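Local coordinates for protein tubulin binding cofactor C (Leishmania major, PDB 5AJ8) that probably helps assemble tubulin heterodimers as a folding chaperone that stimulates GTP hydrolysis by tubulin, and is represented here by its C-terminal domain, at residues Val77-Ser81 / Thr129-Asn135; Tyr40-Ile44 / Val58-Cys62; Tyr96-Leu102 / His116-Val120. The protein carries 1 engineered substitution. All coordinates share one frame; numbering follows the deposited sequence. Where two conformers were deposited one is given.

Interaction 1. Residues Val77-Ser81 / Thr129-Asn135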
loop_
_atom_site.group_PDB
_atom_site.type_symbol
_atom_site.label_atom_id
_atom_site.label_comp_id
_atom_site.label_asym_id
_atom_site.label_seq_id
_atom_site.Cartn_x
_atom_site.Cartn_y
_atom_site.Cartn_z
ATOM N N VAL A 77 -2.821 -0.578 4.351
ATOM C CA VAL A 77 -3.493 -1.081 3.191
ATOM C C VAL A 77 -5.028 -0.920 3.259
ATOM O O VAL A 77 -5.655 -1.230 4.279
ATOM C CB VAL A 77 -3.137 -2.591 3.033
ATOM C CG1 VAL A 77 -3.977 -3.258 1.959
ATOM C CG2 VAL A 77 -1.663 -2.748 2.728
ATOM N N TRP A 78 -5.613 -0.464 2.151
ATOM C CA TRP A 78 -7.059 -0.572 1.916
ATOM C C TRP A 78 -7.207 -1.300 0.585
ATOM O O TRP A 78 -6.944 -0.738 -0.478
ATOM C CB TRP A 78 -7.736 0.802 1.878
ATOM C CG TRP A 78 -9.281 0.780 1.991
ATOM C CD1 TRP A 78 -10.157 -0.078 1.379
ATOM C CD2 TRP A 78 -10.086 1.685 2.758
ATOM N NE1 TRP A 78 -11.450 0.229 1.739
ATOM C CE2 TRP A 78 -11.431 1.312 2.578
ATOM C CE3 TRP A 78 -9.788 2.750 3.610
ATOM C CZ2 TRP A 78 -12.487 1.987 3.211
ATOM C CZ3 TRP A 78 -10.821 3.416 4.239
ATOM C CH2 TRP A 78 -12.156 3.029 4.048
ATOM N N CYS A 79 -7.618 -2.550 0.656
ATOM C CA CYS A 79 -7.676 -3.402 -0.515
ATOM C C CYS A 79 -9.051 -3.997 -0.710
ATOM O O CYS A 79 -9.638 -4.462 0.239
ATOM C CB CYS A 79 -6.681 -4.553 -0.361
ATOM S SG CYS A 79 -6.339 -5.374 -1.938
ATOM N N ALA A 80 -9.519 -4.035 -1.956
ATOM C CA ALA A 80 -10.806 -4.639 -2.289
ATOM C C ALA A 80 -10.760 -6.144 -2.138
ATOM O O ALA A 80 -11.787 -6.761 -2.061
ATOM C CB ALA A 80 -11.229 -4.291 -3.702
ATOM N N SER A 81 -9.560 -6.733 -2.137
ATOM C CA SER A 81 -9.432 -8.178 -1.951
ATOM C C SER A 81 -8.337 -8.510 -0.918
ATOM O O SER A 81 -7.627 -7.630 -0.453
ATOM C CB SER A 81 -9.197 -8.881 -3.303
ATOM O OG SER A 81 -8.099 -8.323 -4.035
ATOM N N THR A 129 -16.812 0.337 0.416
ATOM C CA THR A 129 -15.791 0.760 1.355
ATOM C C THR A 129 -15.953 0.112 2.753
ATOM O O THR A 129 -14.947 -0.243 3.382
ATOM C CB THR A 129 -15.722 2.297 1.449
ATOM O OG1 THR A 129 -17.015 2.811 1.742
ATOM C CG2 THR A 129 -15.234 2.921 0.124
ATOM N N ALA A 130 -17.191 -0.050 3.221
ATOM C CA ALA A 130 -17.472 -0.680 4.538
ATOM C C ALA A 130 -16.928 -2.111 4.650
ATOM O O ALA A 130 -16.276 -2.464 5.636
ATOM C CB ALA A 130 -18.967 -0.694 4.816
ATOM N N ARG A 131 -17.198 -2.908 3.625
ATOM C CA ARG A 131 -16.808 -4.317 3.557
ATOM C C ARG A 131 -15.315 -4.540 3.338
ATOM O O ARG A 131 -14.793 -5.572 3.735
ATOM C CB ARG A 131 -17.566 -4.963 2.391
ATOM C CG ARG A 131 -17.605 -6.488 2.348
ATOM C CD ARG A 131 -17.757 -7.003 0.931
ATOM N NE ARG A 131 -16.592 -6.741 0.059
ATOM C CZ ARG A 131 -16.645 -6.344 -1.224
ATOM N NH1 ARG A 131 -17.814 -6.145 -1.837
ATOM N NH2 ARG A 131 -15.515 -6.146 -1.912
ATOM N N THR A 132 -14.652 -3.618 2.639
ATOM C CA THR A 132 -13.239 -3.756 2.287
ATOM C C THR A 132 -12.213 -3.149 3.251
ATOM O O THR A 132 -11.050 -3.561 3.224
ATOM C CB THR A 132 -12.983 -3.222 0.863
ATOM O OG1 THR A 132 -13.428 -1.857 0.761
ATOM C CG2 THR A 132 -13.718 -4.116 -0.175
ATOM N N GLU A 133 -12.606 -2.178 4.072
ATOM C CA GLU A 133 -11.602 -1.454 4.880
ATOM C C GLU A 133 -10.720 -2.396 5.699
ATOM O O GLU A 133 -9.520 -2.162 5.834
ATOM C CB GLU A 133 -12.218 -0.378 5.797
ATOM C CG GLU A 133 -11.135 0.452 6.513
ATOM C CD GLU A 133 -11.654 1.693 7.229
ATOM O OE1 GLU A 133 -12.874 1.784 7.435
ATOM O OE2 GLU A 133 -10.833 2.577 7.585
ATOM N N GLN A 134 -11.345 -3.449 6.229
ATOM C CA GLN A 134 -10.696 -4.395 7.137
ATOM C C GLN A 134 -10.053 -5.610 6.452
ATOM O O GLN A 134 -9.636 -6.531 7.128
ATOM C CB GLN A 134 -11.677 -4.812 8.265
ATOM C CG GLN A 134 -12.125 -3.611 9.149
ATOM C CD GLN A 134 -10.947 -2.855 9.814
ATOM O OE1 GLN A 134 -10.757 -1.634 9.638
ATOM N NE2 GLN A 134 -10.139 -3.595 10.567
ATOM N N ASN A 135 -9.923 -5.596 5.127
ATOM C CA ASN A 135 -9.213 -6.671 4.428
ATOM C C ASN A 135 -7.730 -6.770 4.781
ATOM O O ASN A 135 -7.128 -7.822 4.611
ATOM C CB ASN A 135 -9.374 -6.552 2.909
ATOM C CG ASN A 135 -10.767 -6.957 2.433
ATOM O OD1 ASN A 135 -11.510 -7.628 3.153
ATOM N ND2 ASN A 135 -11.119 -6.560 1.225
HETATM O O HOH W 1 -7.716 0.066 5.458
HETATM O O HOH W 2 -8.154 -3.256 3.339
#
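W78 leans its indole against the 129-133 backbone, and E133 spreads over one ring face. E133 CG stands 3.6 Å from the centroid of the six-membered ring in a CH-pi contact, and the carboxylate carries the overlap on, its plane only 11° from the ring plane. The extended E133 chain suits this, giving CH2 groups to the ring while OE2 goes on to a salt bridge with R97.

Direct hydrogen bonds are two. In the indole plane, W78 NE1 donates to T132 OG1 (3.0 Å, 158° at the hydrogen); OG1, which also bonds D128 O, lies between its backbone N and carbonyl carbon (chi1 56°), turned to the indole N-H. At the last residue of the strand, N135 ND2 donates to C79 O (2.8 Å), an amide serving a strand-end carbonyl.

One water donates to V77 O (2.7 Å) and E133 O (2.9 Å); another accepts from C79 N (2.8 Å), with T132 O among several acceptors in its reach. A80 CA meets T132 CG2 at 3.6 Å.

Here a helical segment covers the C-terminal end of a beta-helix strand: strand 73-79 pairs with strands 56-62 and 91-95, while helix 116-122 also packs on W78.

Interaction 2. Residues Tyr40-Ile44 / Val58-Cys62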
loop_
_atom_site.group_PDB
_atom_site.type_symbol
_atom_site.label_atom_id
_atom_site.label_comp_id
_atom_site.label_asym_id
_atom_site.label_seq_id
_atom_site.Cartn_x
_atom_site.Cartn_y
_atom_site.Cartn_z
ATOM N N TYR A 40 4.196 6.518 -0.409
ATOM C CA TYR A 40 2.841 7.046 -0.255
ATOM C C TYR A 40 2.118 6.970 -1.593
ATOM O O TYR A 40 2.510 7.673 -2.533
ATOM C CB TYR A 40 2.929 8.493 0.208
ATOM C CG TYR A 40 3.571 8.648 1.554
ATOM C CD1 TYR A 40 2.865 8.362 2.703
ATOM C CD2 TYR A 40 4.884 9.089 1.679
ATOM C CE1 TYR A 40 3.446 8.498 3.931
ATOM C CE2 TYR A 40 5.465 9.247 2.906
ATOM C CZ TYR A 40 4.749 8.938 4.027
ATOM O OH TYR A 40 5.313 9.100 5.252
ATOM N N CYS A 41 1.107 6.100 -1.690
ATOM C CA CYS A 41 0.315 5.945 -2.904
ATOM C C CYS A 41 -1.108 6.510 -2.775
ATOM O O CYS A 41 -1.868 6.138 -1.875
ATOM C CB CYS A 41 0.188 4.483 -3.328
ATOM S SG CYS A 41 1.714 3.507 -3.292
ATOM N N LEU A 42 -1.467 7.386 -3.702
ATOM C CA LEU A 42 -2.858 7.736 -3.892
ATOM C C LEU A 42 -3.592 6.447 -4.346
ATOM O O LEU A 42 -2.966 5.511 -4.839
ATOM C CB LEU A 42 -3.000 8.866 -4.909
ATOM C CG LEU A 42 -2.295 10.188 -4.576
ATOM C CD1 LEU A 42 -2.535 11.230 -5.653
ATOM C CD2 LEU A 42 -2.719 10.726 -3.209
ATOM N N PRO A 43 -4.911 6.372 -4.122
ATOM C CA PRO A 43 -5.629 5.138 -4.470
ATOM C C PRO A 43 -5.410 4.699 -5.918
ATOM O O PRO A 43 -5.493 5.516 -6.798
ATOM C CB PRO A 43 -7.105 5.499 -4.191
ATOM C CG PRO A 43 -7.027 6.554 -3.123
ATOM C CD PRO A 43 -5.791 7.344 -3.445
ATOM N N ILE A 44 -5.118 3.412 -6.127
ATOM C CA ILE A 44 -4.922 2.822 -7.453
ATOM C C ILE A 44 -6.168 2.026 -7.821
ATOM O O ILE A 44 -6.614 1.182 -7.048
ATOM C CB ILE A 44 -3.727 1.864 -7.414
ATOM C CG1 ILE A 44 -2.489 2.538 -6.810
ATOM C CG2 ILE A 44 -3.432 1.304 -8.788
ATOM C CD1 ILE A 44 -2.046 3.761 -7.573
ATOM N N VAL A 58 4.799 1.425 3.530
ATOM C CA VAL A 58 4.003 1.624 2.313
ATOM C C VAL A 58 2.535 1.894 2.641
ATOM O O VAL A 58 1.951 1.183 3.457
ATOM C CB VAL A 58 4.099 0.387 1.433
ATOM C CG1 VAL A 58 3.414 0.581 0.090
ATOM C CG2 VAL A 58 5.565 0.030 1.222
ATOM N N TYR A 59 1.975 2.979 2.083
ATOM C CA TYR A 59 0.580 3.353 2.289
ATOM C C TYR A 59 -0.078 3.253 0.938
ATOM O O TYR A 59 0.255 4.006 0.043
ATOM C CB TYR A 59 0.464 4.770 2.851
ATOM C CG TYR A 59 1.204 4.977 4.177
ATOM C CD1 TYR A 59 2.563 5.172 4.208
ATOM C CD2 TYR A 59 0.528 4.939 5.392
ATOM C CE1 TYR A 59 3.243 5.330 5.406
ATOM C CE2 TYR A 59 1.201 5.091 6.606
ATOM C CZ TYR A 59 2.566 5.292 6.603
ATOM O OH TYR A 59 3.261 5.495 7.789
ATOM N N VAL A 60 -0.983 2.305 0.762
ATOM C CA VAL A 60 -1.583 2.055 -0.561
ATOM C C VAL A 60 -3.043 1.601 -0.457
ATOM O O VAL A 60 -3.400 0.769 0.410
ATOM C CB VAL A 60 -0.755 0.987 -1.346
ATOM C CG1 VAL A 60 -0.653 -0.315 -0.575
ATOM C CG2 VAL A 60 -1.286 0.762 -2.752
ATOM N N ALA A 61 -3.868 2.166 -1.329
ATOM C CA ALA A 61 -5.189 1.649 -1.595
ATOM C C ALA A 61 -5.207 1.077 -3.013
ATOM O O ALA A 61 -4.664 1.705 -3.931
ATOM C CB ALA A 61 -6.236 2.748 -1.447
ATOM N N CYS A 62 -5.876 -0.065 -3.198
ATOM C CA CYS A 62 -5.901 -0.759 -4.476
ATOM C C CYS A 62 -6.983 -1.826 -4.539
ATOM O O CYS A 62 -7.605 -2.145 -3.529
ATOM C CB CYS A 62 -4.530 -1.368 -4.768
ATOM S SG CYS A 62 -3.925 -2.480 -3.474
#
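C41 N donates a hydrogen bond to Y59 O at 2.8 Å, approaching almost in line with the carbonyl (C=O...N angle 170°), and so ties two neighbouring parallel strands from successive coils. Their regular ladder then breaks. P43 has no N-H to offer; the chain bows out at L42, and P43 comes back close to A61 before I44 N makes a second bond, 2.8 Å from A61 O and nearly straight at its hydrogen (173°). C41 O, which faces A61 N only distantly, is instead taken by the hydroxyl of Y96. At the far end I44 O receives the CA-H of C62, with C62 CA 3.3 Å from I44 O.

The side chains stack in like positions, as is usual in a parallel beta-helix, the fold expected of this family. In Y40 and Y59 alike CG lies anti to the carbonyl carbon, and the two run side by side in the same direction; their planes differ by 12°, but the rings are slid apart, with Y40 CE1 touching Y59 CD1 at 3.5 Å. Flat rings fit such a ladder, and their hydroxyls reach the chain's C-terminal region, Y40 OH to S164 and Y59 OH to R162 O. C41 SG rests 4.0 Å from V60 CB. P43 CB lies 4.0 Å from A61 CB, and these compact residues let Y96 pack over them.

Strand 21-23 pairs with the outer side of strand 38-41, and strand 73-79 continues the sheet beyond 56-62. Y59 stacks on Y76 of that next strand, while W119 and V120 of helix 116-122 pack over P43 and A61.

Interaction 3. Residues Tyr96-Leu102 / His116-Val120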
loop_
_atom_site.group_PDB
_atom_site.type_symbol
_atom_site.label_atom_id
_atom_site.label_comp_id
_atom_site.label_asym_id
_atom_site.label_seq_id
_atom_site.Cartn_x
_atom_site.Cartn_y
_atom_site.Cartn_z
ATOM N N TYR A 96 -4.926 1.856 5.911
ATOM C CA TYR A 96 -4.558 3.016 5.073
ATOM C C TYR A 96 -4.865 4.359 5.759
ATOM O O TYR A 96 -4.207 5.381 5.502
ATOM C CB TYR A 96 -5.338 2.895 3.762
ATOM C CG TYR A 96 -5.027 3.848 2.637
ATOM C CD1 TYR A 96 -3.754 3.912 2.074
ATOM C CD2 TYR A 96 -6.023 4.646 2.097
ATOM C CE1 TYR A 96 -3.482 4.738 1.009
ATOM C CE2 TYR A 96 -5.763 5.480 1.031
ATOM C CZ TYR A 96 -4.491 5.525 0.489
ATOM O OH TYR A 96 -4.234 6.345 -0.576
ATOM N N ARG A 97 -5.864 4.346 6.625
ATOM C CA ARG A 97 -6.238 5.526 7.374
ATOM C C ARG A 97 -5.073 6.101 8.238
ATOM O O ARG A 97 -5.122 7.258 8.624
ATOM C CB ARG A 97 -7.490 5.255 8.228
ATOM C CG ARG A 97 -7.289 4.238 9.327
ATOM C CD ARG A 97 -8.565 3.986 10.122
ATOM N NE ARG A 97 -8.354 2.903 11.081
ATOM C CZ ARG A 97 -8.781 1.641 10.949
ATOM N NH1 ARG A 97 -9.503 1.252 9.894
ATOM N NH2 ARG A 97 -8.504 0.745 11.906
ATOM N N CYS A 98 -4.035 5.295 8.517
ATOM C CA CYS A 98 -2.825 5.815 9.173
ATOM C C CYS A 98 -2.116 6.886 8.349
ATOM O O CYS A 98 -1.313 7.634 8.895
ATOM C CB CYS A 98 -1.829 4.681 9.495
ATOM S SG CYS A 98 -2.525 3.522 10.693
ATOM N N TRP A 99 -2.352 6.944 7.036
ATOM C CA TRP A 99 -1.829 8.071 6.272
ATOM C C TRP A 99 -2.761 9.272 6.431
ATOM O O TRP A 99 -3.572 9.561 5.550
ATOM C CB TRP A 99 -1.589 7.723 4.797
ATOM C CG TRP A 99 -0.963 8.860 4.027
ATOM C CD1 TRP A 99 -0.241 9.911 4.540
ATOM C CD2 TRP A 99 -0.969 9.038 2.619
ATOM N NE1 TRP A 99 0.194 10.724 3.537
ATOM C CE2 TRP A 99 -0.233 10.207 2.343
ATOM C CE3 TRP A 99 -1.526 8.323 1.552
ATOM C CZ2 TRP A 99 -0.053 10.677 1.047
ATOM C CZ3 TRP A 99 -1.319 8.789 0.262
ATOM C CH2 TRP A 99 -0.600 9.940 0.025
ATOM N N VAL A 100 -2.640 9.932 7.582
ATOM C CA VAL A 100 -3.429 11.103 7.921
ATOM C C VAL A 100 -3.200 12.203 6.896
ATOM O O VAL A 100 -4.127 12.925 6.539
ATOM C CB VAL A 100 -3.114 11.630 9.345
ATOM C CG1 VAL A 100 -3.947 12.872 9.655
ATOM C CG2 VAL A 100 -3.399 10.559 10.407
ATOM N N GLY A 101 -1.982 12.318 6.385
ATOM C CA GLY A 101 -1.637 13.370 5.411
ATOM C C GLY A 101 -2.326 13.317 4.057
ATOM O O GLY A 101 -2.339 14.309 3.335
ATOM N N LEU A 102 -2.893 12.159 3.696
ATOM C CA LEU A 102 -3.708 12.042 2.498
ATOM C C LEU A 102 -4.826 13.092 2.506
ATOM O O LEU A 102 -5.170 13.693 1.475
ATOM C CB LEU A 102 -4.321 10.643 2.385
ATOM C CG LEU A 102 -5.291 10.436 1.213
ATOM C CD1 LEU A 102 -4.563 10.660 -0.091
ATOM C CD2 LEU A 102 -5.987 9.072 1.233
ATOM N N HIS A 116 -10.887 8.922 4.299
ATOM C CA HIS A 116 -10.196 7.937 3.508
ATOM C C HIS A 116 -11.191 7.133 2.684
ATOM O O HIS A 116 -10.916 6.809 1.537
ATOM C CB HIS A 116 -9.327 7.035 4.395
ATOM C CG HIS A 116 -8.137 7.728 4.972
ATOM N ND1 HIS A 116 -8.182 8.429 6.160
ATOM C CD2 HIS A 116 -6.858 7.825 4.529
ATOM C CE1 HIS A 116 -6.983 8.923 6.422
ATOM N NE2 HIS A 116 -6.164 8.569 5.450
ATOM N N ALA A 117 -12.361 6.849 3.244
ATOM C CA ALA A 117 -13.428 6.139 2.504
ATOM C C ALA A 117 -13.793 6.869 1.226
ATOM O O ALA A 117 -13.932 6.241 0.192
ATOM C CB ALA A 117 -14.673 5.941 3.370
ATOM N N GLU A 118 -13.920 8.195 1.297
ATOM C CA GLU A 118 -14.220 9.008 0.116
ATOM C C GLU A 118 -13.111 8.935 -0.920
ATOM O O GLU A 118 -13.370 8.771 -2.103
ATOM C CB GLU A 118 -14.435 10.482 0.514
ATOM C CG GLU A 118 -15.819 10.783 1.064
ATOM C CD GLU A 118 -15.909 12.173 1.672
ATOM O OE1 GLU A 118 -15.276 12.414 2.721
ATOM O OE2 GLU A 118 -16.601 13.028 1.082
ATOM N N TRP A 119 -11.872 9.087 -0.472
ATOM C CA TRP A 119 -10.709 8.962 -1.366
ATOM C C TRP A 119 -10.703 7.604 -2.083
ATOM O O TRP A 119 -10.517 7.511 -3.301
ATOM C CB TRP A 119 -9.397 9.073 -0.572
ATOM C CG TRP A 119 -8.817 10.426 -0.502
ATOM C CD1 TRP A 119 -8.987 11.345 0.485
ATOM C CD2 TRP A 119 -7.955 11.026 -1.465
ATOM N NE1 TRP A 119 -8.289 12.491 0.188
ATOM C CE2 TRP A 119 -7.643 12.315 -1.002
ATOM C CE3 TRP A 119 -7.440 10.607 -2.691
ATOM C CZ2 TRP A 119 -6.811 13.174 -1.704
ATOM C CZ3 TRP A 119 -6.626 11.462 -3.388
ATOM C CH2 TRP A 119 -6.322 12.727 -2.904
ATOM N N VAL A 120 -10.905 6.549 -1.306
ATOM C CA VAL A 120 -10.840 5.201 -1.837
ATOM C C VAL A 120 -12.033 4.919 -2.769
ATOM O O VAL A 120 -11.882 4.226 -3.767
ATOM C CB VAL A 120 -10.762 4.186 -0.688
ATOM C CG1 VAL A 120 -10.998 2.779 -1.163
ATOM C CG2 VAL A 120 -9.399 4.291 0.010
#
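The imidazole of H116 lies flat against the backbone of R97, whose CA sits 3.5 Å from the ring centroid and only 5° off the ring normal. Histidine suits the site because it offers a flat face for this CH-pi contact and, at its edge, an N-H for a carbonyl. NE2 donates to W99 O at 2.8 Å, the acceptor in the ring plane and the bond nearly straight (166°). Seen from that carbonyl, NE2 comes from above its plane, while L102 N reaches it from the opposite face; two donors thus hold the oxygen. The same ring turns its edge toward the face of Y96 in an offset edge-to-face pair, planes at 76°.

W99 is the centre of an inverse gamma turn, which follows the 3-10 turn 96-98 as the chain leaves strand 91-95 of the beta-helix. At this bend the W99 carbonyl faces helix 116-122, while the W99 indole bonds to T166 O.

L102 fills the angle between two rings. Its CG, anti to the backbone N, carries both methyls to them: CD1 stands over the six-membered ring of W119, 3.5 Å from the centroid, while CD2 wedges between the rings, 3.6 Å from W119 CG and 3.6 Å from H116 CD2. One helical turn after H116, V120 CG2 touches Y96 CE2 at 4.0 Å, and both of these side chains also pack on W78 and A61 of the sheet.

Interaction 2 is the most central of the three and wholly buried, joining strands of one sheet by backbone bonds, one tyrosine pair and compact side chains. Interactions 1 and 3 lie further out, where helices and loops close over that sheet, and rely on aromatic faces and side-chain-to-carbonyl bonds; interaction 3 is buried although off-centre, whereas interaction 1 is only partly so and also uses waters. Interactions 1 and 2 share the sheet directly, W78 N and O pairing with V60 and C62. Interaction 3 is nested inside the loop closed by interaction 1 and meets it at the R97-E133 salt bridge and where A117 packs on W78. Y96 connects interactions 3 and 2 through its hydroxyl on C41 O.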